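Side-chain contacts in cellobiose 2-epimerase (Caldibacillus thermoamylovorans, PDB 5ZHB), which catalyses epimerisation at C2 of the reducing-end sugar of cellobiose, interconverting it with 4-O-beta-glucosyl-mannose: residues A21-D26 against G30-V35; L34-Y37 against V41-D44; L254-L259 against Y320-D325; Y278-K283 against V314-A319. All coordinates share one frame; numbering follows the deposited sequence.

Interaction 1: A21-D26 against G30-V35; sequences AKLKDD and GYYGLV
Two backbone hydrogen bonds, Tyr32 N to Leu23 O at 3.0 Å and Asp25 N to Gly30 O at 2.8 Å, bracket a single bridge between Lys24 and Tyr31, and the two runs head off at 128° to each other. Leu23 O also receives the CA-H of Tyr31 at 3.1 Å, so one carbonyl is met by two neighbouring donors. The Tyr32 ring lies across the Lys24-Asp25 backbone. Asp25 has CG anti to its own N (chi1 -178°), which carries the carboxylate beside that ring, Asp25 CG 3.4 Å from Tyr32 CE1 and the planes inclined at 38°. A water donates to Asp25 OD1 and also bonds Tyr32 OH, while Lys47 forms a salt bridge with Asp25 OD2. Segment 21-26 leaves helix 2-21 of what is probably, as in its family, an (alpha/alpha)6 barrel, and the bridge folds the chain back toward strand 34-35. Replacing Tyr32 by an alanine would probably leave the water without its phenol mate and open a gap beside the Asp25 carboxylate. The Tyr31 ring passes the Lys24 backbone with CD2 3.7 Å from Lys24 N, its hydroxyl bonded to Gln74. Leu23 CD2 touches Val35 CG2 at 3.7 Å.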
loop_
_atom_site.group_PDB
_atom_site.type_symbol
_atom_site.label_atom_id
_atom_site.label_comp_id
_atom_site.label_asym_id
_atom_site.label_seq_id
_atom_site.Cartn_x
_atom_site.Cartn_y
_atom_site.Cartn_z
ATOM N N ALA A 21 -3.086 10.755 -15.084
ATOM C CA ALA A 21 -2.363 11.255 -16.253
ATOM C C ALA A 21 -2.470 12.774 -16.408
ATOM O O ALA A 21 -1.502 13.393 -16.841
ATOM C CB ALA A 21 -2.843 10.557 -17.506
ATOM N N LYS A 22 -3.601 13.382 -16.005
ATOM C CA LYS A 22 -3.775 14.822 -16.063
ATOM C C LYS A 22 -2.902 15.537 -15.020
ATOM O O LYS A 22 -2.863 16.769 -14.993
ATOM C CB LYS A 22 -5.256 15.202 -15.892
ATOM C CG LYS A 22 -6.169 14.987 -17.108
ATOM C CD LYS A 22 -7.660 15.291 -16.910
ATOM C CE LYS A 22 -8.486 14.110 -16.420
ATOM N NZ LYS A 22 -9.527 14.390 -15.410
ATOM N N LEU A 23 -2.233 14.798 -14.120
ATOM C CA LEU A 23 -1.346 15.436 -13.150
ATOM C C LEU A 23 0.122 15.348 -13.584
ATOM O O LEU A 23 1.023 15.655 -12.788
ATOM C CB LEU A 23 -1.551 14.792 -11.770
ATOM C CG LEU A 23 -2.957 14.874 -11.167
ATOM C CD1 LEU A 23 -2.923 14.278 -9.756
ATOM C CD2 LEU A 23 -3.540 16.317 -11.147
ATOM N N LYS A 24 0.392 14.827 -14.791
ATOM C CA LYS A 24 1.760 14.687 -15.276
ATOM C C LYS A 24 2.388 16.080 -15.348
ATOM O O LYS A 24 1.778 17.001 -15.890
ATOM C CB LYS A 24 1.795 13.997 -16.648
ATOM C CG LYS A 24 3.155 13.626 -17.157
ATOM C CD LYS A 24 3.099 12.565 -18.235
ATOM C CE LYS A 24 4.388 12.361 -18.935
ATOM N NZ LYS A 24 4.693 13.483 -19.831
ATOM N N ASP A 25 3.562 16.216 -14.722
ATOM C CA ASP A 25 4.255 17.481 -14.578
ATOM C C ASP A 25 5.486 17.428 -15.478
ATOM O O ASP A 25 6.531 16.893 -15.084
ATOM C CB ASP A 25 4.613 17.762 -13.127
ATOM C CG ASP A 25 5.298 19.108 -12.903
ATOM O OD1 ASP A 25 5.633 19.768 -13.927
ATOM O OD2 ASP A 25 5.438 19.510 -11.729
ATOM N N ASP A 26 5.324 17.954 -16.706
ATOM C CA ASP A 26 6.359 17.877 -17.728
ATOM C C ASP A 26 7.500 18.833 -17.419
ATOM O O ASP A 26 8.655 18.483 -17.614
ATOM C CB ASP A 26 5.791 18.104 -19.120
ATOM C CG ASP A 26 4.801 17.040 -19.562
ATOM O OD1 ASP A 26 5.172 15.850 -19.516
ATOM O OD2 ASP A 26 3.655 17.406 -19.891
ATOM N N GLY A 30 7.716 14.237 -12.500
ATOM C CA GLY A 30 6.712 13.531 -11.709
ATOM C C GLY A 30 5.302 14.063 -11.930
ATOM O O GLY A 30 4.940 14.443 -13.044
ATOM N N TYR A 31 4.530 14.101 -10.828
ATOM C CA TYR A 31 3.125 14.454 -10.813
ATOM C C TYR A 31 2.886 15.544 -9.782
ATOM O O TYR A 31 3.530 15.558 -8.723
ATOM C CB TYR A 31 2.310 13.181 -10.534
ATOM C CG TYR A 31 2.455 12.183 -11.662
ATOM C CD1 TYR A 31 3.600 11.409 -11.776
ATOM C CD2 TYR A 31 1.478 12.069 -12.636
ATOM C CE1 TYR A 31 3.775 10.545 -12.835
ATOM C CE2 TYR A 31 1.642 11.203 -13.706
ATOM C CZ TYR A 31 2.800 10.454 -13.814
ATOM O OH TYR A 31 2.972 9.576 -14.845
ATOM N N TYR A 32 1.974 16.471 -10.110
ATOM C CA TYR A 32 1.632 17.566 -9.218
ATOM C C TYR A 32 1.232 16.992 -7.851
ATOM O O TYR A 32 0.550 15.967 -7.771
ATOM C CB TYR A 32 0.506 18.447 -9.766
ATOM C CG TYR A 32 0.764 19.048 -11.147
ATOM C CD1 TYR A 32 1.916 19.773 -11.417
ATOM C CD2 TYR A 32 -0.140 18.861 -12.190
ATOM C CE1 TYR A 32 2.140 20.339 -12.661
ATOM C CE2 TYR A 32 0.084 19.397 -13.453
ATOM C CZ TYR A 32 1.224 20.150 -13.680
ATOM O OH TYR A 32 1.477 20.696 -14.900
ATOM N N GLY A 33 1.621 17.695 -6.788
ATOM C CA GLY A 33 1.722 17.097 -5.466
ATOM C C GLY A 33 0.424 17.115 -4.666
ATOM O O GLY A 33 0.337 16.435 -3.652
ATOM N N LEU A 34 -0.579 17.893 -5.101
ATOM C CA LEU A 34 -1.808 18.090 -4.336
ATOM C C LEU A 34 -2.950 18.468 -5.279
ATOM O O LEU A 34 -2.771 19.357 -6.122
ATOM C CB LEU A 34 -1.655 19.195 -3.297
ATOM C CG LEU A 34 -2.783 19.364 -2.271
ATOM C CD1 LEU A 34 -2.833 18.176 -1.331
ATOM C CD2 LEU A 34 -2.574 20.642 -1.468
ATOM N N VAL A 35 -4.090 17.767 -5.115
ATOM C CA VAL A 35 -5.383 18.198 -5.592
ATOM C C VAL A 35 -6.303 18.234 -4.379
ATOM O O VAL A 35 -6.542 17.201 -3.774
ATOM C CB VAL A 35 -5.928 17.254 -6.668
ATOM C CG1 VAL A 35 -7.304 17.709 -7.127
ATOM C CG2 VAL A 35 -4.964 17.078 -7.832
HETATM O O HOH W 1 4.192 21.455 -15.404
#

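Interaction 2: L34-Y37 against V41-D44; sequences LVDY and VHKD
Leu34 and His42 run side by side and point the same way from neighbouring strands, which lays a leucine methyl over the imidazole. Leu34 CD2 sits over the face, 4.1 Å from the centroid of the His42 ring, a CH-pi contact displaced toward the rim near His42 CD2. Asp36 comes to the same ring at its edge. In the conformer described, one of two modelled for this residue, Asp36 OD2 accepts from His42 NE2 at 2.7 Å; the bond belongs to that conformer and may not be constant. It is nearly straight (170°) and in the ring plane, but it reaches the oxygen from above the carboxylate, whose plane stands 79° to the imidazole. Asp36 CG is wedged between backbone N and carbonyl carbon (chi1 53°), which swings the carboxylate back toward the histidine. Strands 34-35 and 41-42 make a short, weakly bonded antiparallel hairpin, in which His42 N bonds Leu34 O at 2.9 Å. On the face bearing Val35 and Val41, a non-hydrogen-bonded pair, the two CG2 methyls meet at 4.2 Å. The Asp36 bond places a hydrogen on NE2, and while this conformer is occupied the carboxylate would probably also stabilise the imidazolium and raise its pKa.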
loop_
_atom_site.group_PDB
_atom_site.type_symbol
_atom_site.label_atom_id
_atom_site.label_comp_id
_atom_site.label_asym_id
_atom_site.label_seq_id
_atom_site.Cartn_x
_atom_site.Cartn_y
_atom_site.Cartn_z
ATOM N N LEU A 34 -0.579 17.893 -5.101
ATOM C CA LEU A 34 -1.808 18.090 -4.336
ATOM C C LEU A 34 -2.950 18.468 -5.279
ATOM O O LEU A 34 -2.771 19.357 -6.122
ATOM C CB LEU A 34 -1.655 19.195 -3.297
ATOM C CG LEU A 34 -2.783 19.364 -2.271
ATOM C CD1 LEU A 34 -2.833 18.176 -1.331
ATOM C CD2 LEU A 34 -2.574 20.642 -1.468
ATOM N N VAL A 35 -4.090 17.767 -5.115
ATOM C CA VAL A 35 -5.383 18.198 -5.592
ATOM C C VAL A 35 -6.303 18.234 -4.379
ATOM O O VAL A 35 -6.542 17.201 -3.774
ATOM C CB VAL A 35 -5.928 17.254 -6.668
ATOM C CG1 VAL A 35 -7.304 17.709 -7.127
ATOM C CG2 VAL A 35 -4.964 17.078 -7.832
ATOM N N ASP A 36 -6.798 19.420 -4.021
ATOM C CA ASP A 36 -7.613 19.565 -2.826
ATOM C C ASP A 36 -9.021 19.069 -3.131
ATOM O O ASP A 36 -9.330 18.742 -4.274
ATOM C CB ASP A 36 -7.557 20.977 -2.261
ATOM C CG ASP A 36 -7.885 22.077 -3.260
ATOM O OD1 ASP A 36 -8.791 21.853 -4.101
ATOM O OD2 ASP A 36 -7.237 23.146 -3.184
ATOM N N TYR A 37 -9.842 18.972 -2.073
ATOM C CA TYR A 37 -11.207 18.491 -2.149
ATOM C C TYR A 37 -11.989 19.249 -3.228
ATOM O O TYR A 37 -12.857 18.671 -3.874
ATOM C CB TYR A 37 -11.924 18.733 -0.823
ATOM C CG TYR A 37 -13.383 18.326 -0.896
ATOM C CD1 TYR A 37 -13.727 16.990 -1.017
ATOM C CD2 TYR A 37 -14.407 19.272 -0.927
ATOM C CE1 TYR A 37 -15.045 16.586 -1.075
ATOM C CE2 TYR A 37 -15.734 18.881 -1.026
ATOM C CZ TYR A 37 -16.057 17.538 -1.096
ATOM O OH TYR A 37 -17.357 17.120 -1.182
ATOM N N VAL A 41 -5.725 22.166 -8.443
ATOM C CA VAL A 41 -4.444 21.508 -8.591
ATOM C C VAL A 41 -3.346 22.474 -8.151
ATOM O O VAL A 41 -3.213 23.554 -8.735
ATOM C CB VAL A 41 -4.228 21.084 -10.047
ATOM C CG1 VAL A 41 -2.860 20.455 -10.224
ATOM C CG2 VAL A 41 -5.335 20.199 -10.601
ATOM N N HIS A 42 -2.596 22.112 -7.098
ATOM C CA HIS A 42 -1.499 22.938 -6.597
ATOM C C HIS A 42 -0.190 22.478 -7.233
ATOM O O HIS A 42 0.450 21.525 -6.762
ATOM C CB HIS A 42 -1.415 22.876 -5.072
ATOM C CG HIS A 42 -2.641 23.341 -4.392
ATOM N ND1 HIS A 42 -2.691 24.540 -3.725
ATOM C CD2 HIS A 42 -3.877 22.824 -4.322
ATOM C CE1 HIS A 42 -3.919 24.726 -3.249
ATOM N NE2 HIS A 42 -4.654 23.685 -3.586
ATOM N N LYS A 43 0.212 23.154 -8.320
ATOM C CA LYS A 43 1.339 22.705 -9.126
ATOM C C LYS A 43 2.673 22.867 -8.407
ATOM O O LYS A 43 3.656 22.198 -8.776
ATOM C CB LYS A 43 1.380 23.368 -10.507
ATOM C CG LYS A 43 0.200 23.010 -11.387
ATOM C CD LYS A 43 0.227 23.697 -12.744
ATOM C CE LYS A 43 -0.974 23.341 -13.574
ATOM N NZ LYS A 43 -0.933 24.125 -14.809
ATOM N N ASP A 44 2.681 23.722 -7.382
ATOM C CA ASP A 44 3.872 24.008 -6.600
ATOM C C ASP A 44 3.872 23.233 -5.272
ATOM O O ASP A 44 4.695 23.503 -4.409
ATOM C CB ASP A 44 3.983 25.502 -6.319
ATOM C CG ASP A 44 2.823 26.101 -5.527
ATOM O OD1 ASP A 44 1.762 25.441 -5.419
ATOM O OD2 ASP A 44 2.976 27.211 -4.994
#

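Interaction 3: L254-L259 against Y320-D325; sequences LIDDAL and YEKTKD
Asp256 and Lys322 reach toward each other from opposite directions and join helix 245-262 to helix 306-323 across CA atoms 10.3 Å apart. Along the first segment, Leu254 and Ile255 turn to other neighbours and pack on helix 183-199. Asp256 comes next, its CG anti to the backbone N (chi1 -155°), which sends the carboxylate out toward the second helix. Lys322 is extended through chi2 and then bends at chi3 and chi4, so that its ammonium closes on both oxygens. Lys322 NZ lies 2.8 Å from Asp256 OD2, on the syn side and 17° out of the carboxylate plane, and makes a weak bond of 3.0 Å to Asp256 OD1. OD2 is gripped further by Lys260 NZ and Asn318 ND2, a set of donors that would help to keep this buried aspartate ionised. After it, Asp257 forms its own salt bridge with Arg198, and Ala258 and Leu259 pack on helix 203-220. Beyond Lys322, Thr323 OG1 accepts from Asp325 N at 3.1 Å in an ST turn, and Asp325 N-caps the following helix. Helices 245-262 and 306-323, with helix 267-283 between them in sequence, alternate as expected of neighbours in one layer of the (alpha/alpha)6 barrel probable for this family.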
loop_
_atom_site.group_PDB
_atom_site.type_symbol
_atom_site.label_atom_id
_atom_site.label_comp_id
_atom_site.label_asym_id
_atom_site.label_seq_id
_atom_site.Cartn_x
_atom_site.Cartn_y
_atom_site.Cartn_z
ATOM N N LEU A 254 -2.002 -10.046 0.892
ATOM C CA LEU A 254 -0.570 -9.817 0.683
ATOM C C LEU A 254 0.283 -10.938 1.289
ATOM O O LEU A 254 1.207 -11.409 0.645
ATOM C CB LEU A 254 -0.126 -8.459 1.215
ATOM C CG LEU A 254 -0.679 -7.229 0.480
ATOM C CD1 LEU A 254 -0.146 -5.969 1.120
ATOM C CD2 LEU A 254 -0.376 -7.220 -1.014
ATOM N N ILE A 255 -0.011 -11.372 2.514
ATOM C CA ILE A 255 0.717 -12.520 3.065
ATOM C C ILE A 255 0.510 -13.727 2.147
ATOM O O ILE A 255 1.462 -14.462 1.802
ATOM C CB ILE A 255 0.301 -12.778 4.525
ATOM C CG1 ILE A 255 0.787 -11.653 5.439
ATOM C CG2 ILE A 255 0.785 -14.152 5.010
ATOM C CD1 ILE A 255 0.072 -11.563 6.774
ATOM N N ASP A 256 -0.731 -13.912 1.665
ATOM C CA ASP A 256 -1.008 -15.052 0.800
ATOM C C ASP A 256 -0.161 -14.991 -0.469
ATOM O O ASP A 256 0.405 -15.993 -0.909
ATOM C CB ASP A 256 -2.477 -15.141 0.411
ATOM C CG ASP A 256 -2.943 -16.545 0.047
ATOM O OD1 ASP A 256 -2.243 -17.502 0.417
ATOM O OD2 ASP A 256 -3.972 -16.661 -0.633
ATOM N N ASP A 257 -0.046 -13.797 -1.064
ATOM C CA ASP A 257 0.823 -13.650 -2.210
ATOM C C ASP A 257 2.252 -14.016 -1.851
ATOM O O ASP A 257 2.952 -14.590 -2.684
ATOM C CB ASP A 257 0.812 -12.250 -2.797
ATOM C CG ASP A 257 -0.156 -12.043 -3.940
ATOM O OD1 ASP A 257 -1.035 -12.906 -4.145
ATOM O OD2 ASP A 257 0.024 -11.049 -4.639
ATOM N N ALA A 258 2.683 -13.692 -0.628
ATOM C CA ALA A 258 4.050 -14.005 -0.214
ATOM C C ALA A 258 4.222 -15.534 -0.116
ATOM O O ALA A 258 5.202 -16.104 -0.614
ATOM C CB ALA A 258 4.360 -13.323 1.101
ATOM N N LEU A 259 3.211 -16.187 0.466
ATOM C CA LEU A 259 3.129 -17.644 0.476
ATOM C C LEU A 259 3.228 -18.237 -0.926
ATOM O O LEU A 259 4.009 -19.170 -1.132
ATOM C CB LEU A 259 1.864 -18.079 1.205
ATOM C CG LEU A 259 1.808 -17.762 2.695
ATOM C CD1 LEU A 259 0.458 -18.214 3.256
ATOM C CD2 LEU A 259 2.967 -18.358 3.460
ATOM N N TYR A 320 -12.525 -15.923 -1.064
ATOM C CA TYR A 320 -13.516 -16.664 -1.829
ATOM C C TYR A 320 -12.832 -17.743 -2.645
ATOM O O TYR A 320 -13.338 -18.866 -2.696
ATOM C CB TYR A 320 -14.354 -15.770 -2.737
ATOM C CG TYR A 320 -15.321 -16.533 -3.633
ATOM C CD1 TYR A 320 -16.435 -17.183 -3.094
ATOM C CD2 TYR A 320 -15.124 -16.589 -5.002
ATOM C CE1 TYR A 320 -17.315 -17.889 -3.895
ATOM C CE2 TYR A 320 -16.033 -17.240 -5.823
ATOM C CZ TYR A 320 -17.118 -17.904 -5.266
ATOM O OH TYR A 320 -18.002 -18.551 -6.082
ATOM N N GLU A 321 -11.695 -17.394 -3.280
ATOM C CA GLU A 321 -10.909 -18.345 -4.051
ATOM C C GLU A 321 -10.474 -19.531 -3.174
ATOM O O GLU A 321 -10.509 -20.670 -3.604
ATOM C CB GLU A 321 -9.736 -17.666 -4.773
ATOM C CG GLU A 321 -10.140 -16.822 -5.980
ATOM C CD GLU A 321 -9.003 -16.178 -6.768
ATOM O OE1 GLU A 321 -8.356 -15.273 -6.236
ATOM O OE2 GLU A 321 -8.764 -16.531 -7.930
ATOM N N LYS A 322 -10.099 -19.293 -1.920
ATOM C CA LYS A 322 -9.611 -20.372 -1.073
ATOM C C LYS A 322 -10.742 -21.144 -0.390
ATOM O O LYS A 322 -10.535 -22.282 0.038
ATOM C CB LYS A 322 -8.697 -19.857 0.041
ATOM C CG LYS A 322 -7.492 -19.081 -0.419
ATOM C CD LYS A 322 -6.635 -18.643 0.767
ATOM C CE LYS A 322 -5.331 -19.354 0.957
ATOM N NZ LYS A 322 -4.505 -19.334 -0.264
ATOM N N THR A 323 -11.900 -20.527 -0.187
ATOM C CA THR A 323 -12.937 -21.163 0.610
ATOM C C THR A 323 -14.169 -21.536 -0.216
ATOM O O THR A 323 -14.984 -22.311 0.285
ATOM C CB THR A 323 -13.327 -20.236 1.756
ATOM O OG1 THR A 323 -13.966 -19.116 1.149
ATOM C CG2 THR A 323 -12.135 -19.872 2.628
ATOM N N LYS A 324 -14.342 -20.943 -1.412
ATOM C CA LYS A 324 -15.566 -21.049 -2.205
ATOM C C LYS A 324 -16.799 -20.686 -1.386
ATOM O O LYS A 324 -17.915 -21.137 -1.662
ATOM C CB LYS A 324 -15.746 -22.466 -2.748
ATOM C CG LYS A 324 -14.684 -22.909 -3.737
ATOM C CD LYS A 324 -14.479 -21.963 -4.911
ATOM C CE LYS A 324 -13.329 -22.356 -5.770
ATOM N NZ LYS A 324 -13.378 -23.776 -6.139
ATOM N N ASP A 325 -16.600 -19.836 -0.386
ATOM C CA ASP A 325 -17.677 -19.416 0.479
ATOM C C ASP A 325 -18.292 -18.145 -0.091
ATOM O O ASP A 325 -17.667 -17.085 -0.053
ATOM C CB ASP A 325 -17.193 -19.317 1.908
ATOM C CG ASP A 325 -18.232 -18.995 2.963
ATOM O OD1 ASP A 325 -19.347 -18.573 2.594
ATOM O OD2 ASP A 325 -17.899 -19.164 4.145
#

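Interaction 4: Y278-K283 against V314-A319; sequences YNIEKK and VGFYNA
Phe316 drives its ring tip into the flank of helix 267-283 at Ile280 and Glu281, and there the fit is close. Phe316 CZ comes to 3.5 Å from Glu281 CA, and Phe316 CE1 to 3.7 Å from Glu281 CB. The carbonyl carbon of Ile280 lies in the plane of the ring, at its edge, while Ile280 CG2 touches Phe316 CZ at 4.0 Å. With CG anti to the carbonyl carbon (chi1 -73°), the ring is carried toward helix 267-283, and it is hemmed in further by Ile249 and by Ala331, Val332 and Ile335 of helix 326-343. Elsewhere the fit is slack. The Ala319 methyl, though directed at the other helix, stays 5.9 Å from it, and the partly exposed Glu281 bends at chi2, its carboxylate leading away. On the side of the helix away from Phe316, the exposed Lys283 turns its NZ back to the buried Asn279 OD1 at 2.9 Å. Were Phe316 cut back to an alanine, a gap would probably open between the helices, leaving Ile280 CG2 and the Glu281 backbone without this ring against them. The contact is thus of van der Waals kind, the ring resting on main chain, Glu281 N included, as well as on side-chain carbons, with no polar bond between the segments.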
loop_
_atom_site.group_PDB
_atom_site.type_symbol
_atom_site.label_atom_id
_atom_site.label_comp_id
_atom_site.label_asym_id
_atom_site.label_seq_id
_atom_site.Cartn_x
_atom_site.Cartn_y
_atom_site.Cartn_z
ATOM N N TYR A 278 -12.277 -14.114 7.395
ATOM C CA TYR A 278 -13.526 -14.371 8.094
ATOM C C TYR A 278 -13.742 -13.337 9.184
ATOM O O TYR A 278 -14.865 -12.857 9.401
ATOM C CB TYR A 278 -13.596 -15.781 8.682
ATOM C CG TYR A 278 -14.065 -16.796 7.657
ATOM C CD1 TYR A 278 -15.390 -16.777 7.217
ATOM C CD2 TYR A 278 -13.220 -17.766 7.139
ATOM C CE1 TYR A 278 -15.848 -17.693 6.288
ATOM C CE2 TYR A 278 -13.679 -18.705 6.220
ATOM C CZ TYR A 278 -14.996 -18.659 5.796
ATOM O OH TYR A 278 -15.520 -19.517 4.874
ATOM N N ASN A 279 -12.669 -13.016 9.906
ATOM C CA ASN A 279 -12.782 -12.121 11.037
ATOM C C ASN A 279 -13.277 -10.748 10.569
ATOM O O ASN A 279 -14.117 -10.096 11.219
ATOM C CB ASN A 279 -11.443 -12.043 11.781
ATOM C CG ASN A 279 -11.574 -11.347 13.107
ATOM O OD1 ASN A 279 -12.419 -11.732 13.926
ATOM N ND2 ASN A 279 -10.847 -10.259 13.301
ATOM N N ILE A 280 -12.701 -10.266 9.454
ATOM C CA ILE A 280 -13.011 -8.911 9.025
ATOM C C ILE A 280 -14.397 -8.895 8.371
ATOM O O ILE A 280 -15.108 -7.909 8.514
ATOM C CB ILE A 280 -11.897 -8.320 8.134
ATOM C CG1 ILE A 280 -10.544 -8.271 8.889
ATOM C CG2 ILE A 280 -12.328 -6.951 7.617
ATOM C CD1 ILE A 280 -10.543 -7.409 10.137
ATOM N N GLU A 281 -14.785 -9.983 7.695
ATOM C CA GLU A 281 -16.134 -10.096 7.137
ATOM C C GLU A 281 -17.151 -9.938 8.272
ATOM O O GLU A 281 -18.163 -9.255 8.118
ATOM C CB GLU A 281 -16.264 -11.361 6.288
ATOM C CG GLU A 281 -17.574 -11.530 5.508
ATOM C CD GLU A 281 -18.854 -11.791 6.320
ATOM O OE1 GLU A 281 -19.977 -11.583 5.832
ATOM O OE2 GLU A 281 -18.738 -12.204 7.473
ATOM N N LYS A 282 -16.856 -10.533 9.440
ATOM C CA LYS A 282 -17.794 -10.548 10.550
ATOM C C LYS A 282 -17.704 -9.276 11.382
ATOM O O LYS A 282 -18.704 -8.821 11.929
ATOM C CB LYS A 282 -17.523 -11.740 11.481
ATOM C CG LYS A 282 -18.458 -11.869 12.689
ATOM C CD LYS A 282 -17.970 -12.874 13.727
ATOM C CE LYS A 282 -17.682 -14.218 13.137
ATOM N NZ LYS A 282 -17.251 -15.204 14.133
ATOM N N LYS A 283 -16.500 -8.722 11.543
ATOM C CA LYS A 283 -16.324 -7.664 12.522
ATOM C C LYS A 283 -16.184 -6.276 11.892
ATOM O O LYS A 283 -16.495 -5.289 12.558
ATOM C CB LYS A 283 -15.137 -8.055 13.405
ATOM C CG LYS A 283 -15.420 -9.303 14.276
ATOM C CD LYS A 283 -14.284 -9.631 15.229
ATOM C CE LYS A 283 -14.519 -10.872 16.050
ATOM N NZ LYS A 283 -13.245 -11.259 16.657
ATOM N N VAL A 314 -10.383 -6.935 -2.430
ATOM C CA VAL A 314 -9.380 -7.865 -2.911
ATOM C C VAL A 314 -9.272 -9.039 -1.924
ATOM O O VAL A 314 -9.260 -10.194 -2.329
ATOM C CB VAL A 314 -8.014 -7.210 -3.190
ATOM C CG1 VAL A 314 -6.967 -8.234 -3.626
ATOM C CG2 VAL A 314 -8.152 -6.104 -4.239
ATOM N N GLY A 315 -9.173 -8.738 -0.632
ATOM C CA GLY A 315 -8.898 -9.757 0.358
ATOM C C GLY A 315 -10.069 -10.728 0.450
ATOM O O GLY A 315 -9.852 -11.921 0.575
ATOM N N PHE A 316 -11.281 -10.193 0.321
ATOM C CA PHE A 316 -12.483 -11.017 0.366
ATOM C C PHE A 316 -12.572 -11.911 -0.863
ATOM O O PHE A 316 -12.947 -13.083 -0.732
ATOM C CB PHE A 316 -13.717 -10.162 0.602
ATOM C CG PHE A 316 -13.919 -9.594 1.997
ATOM C CD1 PHE A 316 -13.363 -10.163 3.145
ATOM C CD2 PHE A 316 -14.733 -8.493 2.166
ATOM C CE1 PHE A 316 -13.600 -9.607 4.401
ATOM C CE2 PHE A 316 -14.988 -7.957 3.423
ATOM C CZ PHE A 316 -14.398 -8.499 4.530
ATOM N N TYR A 317 -12.177 -11.405 -2.033
ATOM C CA TYR A 317 -12.185 -12.217 -3.236
ATOM C C TYR A 317 -11.133 -13.331 -3.179
ATOM O O TYR A 317 -11.373 -14.461 -3.627
ATOM C CB TYR A 317 -12.063 -11.355 -4.497
ATOM C CG TYR A 317 -12.270 -12.227 -5.714
ATOM C CD1 TYR A 317 -13.536 -12.698 -6.049
ATOM C CD2 TYR A 317 -11.192 -12.655 -6.470
ATOM C CE1 TYR A 317 -13.731 -13.525 -7.145
ATOM C CE2 TYR A 317 -11.371 -13.497 -7.551
ATOM C CZ TYR A 317 -12.641 -13.942 -7.883
ATOM O OH TYR A 317 -12.773 -14.758 -8.969
ATOM N N ASN A 318 -9.938 -13.016 -2.658
ATOM C CA ASN A 318 -8.916 -14.024 -2.413
ATOM C C ASN A 318 -9.470 -15.124 -1.505
ATOM O O ASN A 318 -9.326 -16.311 -1.804
ATOM C CB ASN A 318 -7.670 -13.396 -1.765
ATOM C CG ASN A 318 -6.487 -14.336 -1.676
ATOM O OD1 ASN A 318 -5.965 -14.789 -2.695
ATOM N ND2 ASN A 318 -6.027 -14.614 -0.463
ATOM N N ALA A 319 -10.087 -14.718 -0.399
ATOM C CA ALA A 319 -10.700 -15.635 0.536
ATOM C C ALA A 319 -11.757 -16.517 -0.141
ATOM O O ALA A 319 -11.885 -17.694 0.215
ATOM C CB ALA A 319 -11.295 -14.867 1.668
#

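Interactions 1 and 2 come first along the chain and share strand 34-35; their centres are 9 Å apart, and Tyr32 packs on both Val41 and Lys43, so the loop after helix 2-21 and the hairpin form one continuous patch. Interactions 3 and 4 lie far off, with centres 34 to 38 Å from the first pair. They are 10 Å from each other, both use helix 306-323, and the segments of interaction 4 fall between those of interaction 3 in sequence. Probable hydrogen bonds connect them, from Asn318 to Asp256 and between Asp325 OD2 and Tyr278 OH. One pair joins the loop after helix 2-21 to a hairpin; the other joins helices 245-262, 267-283 and 306-323.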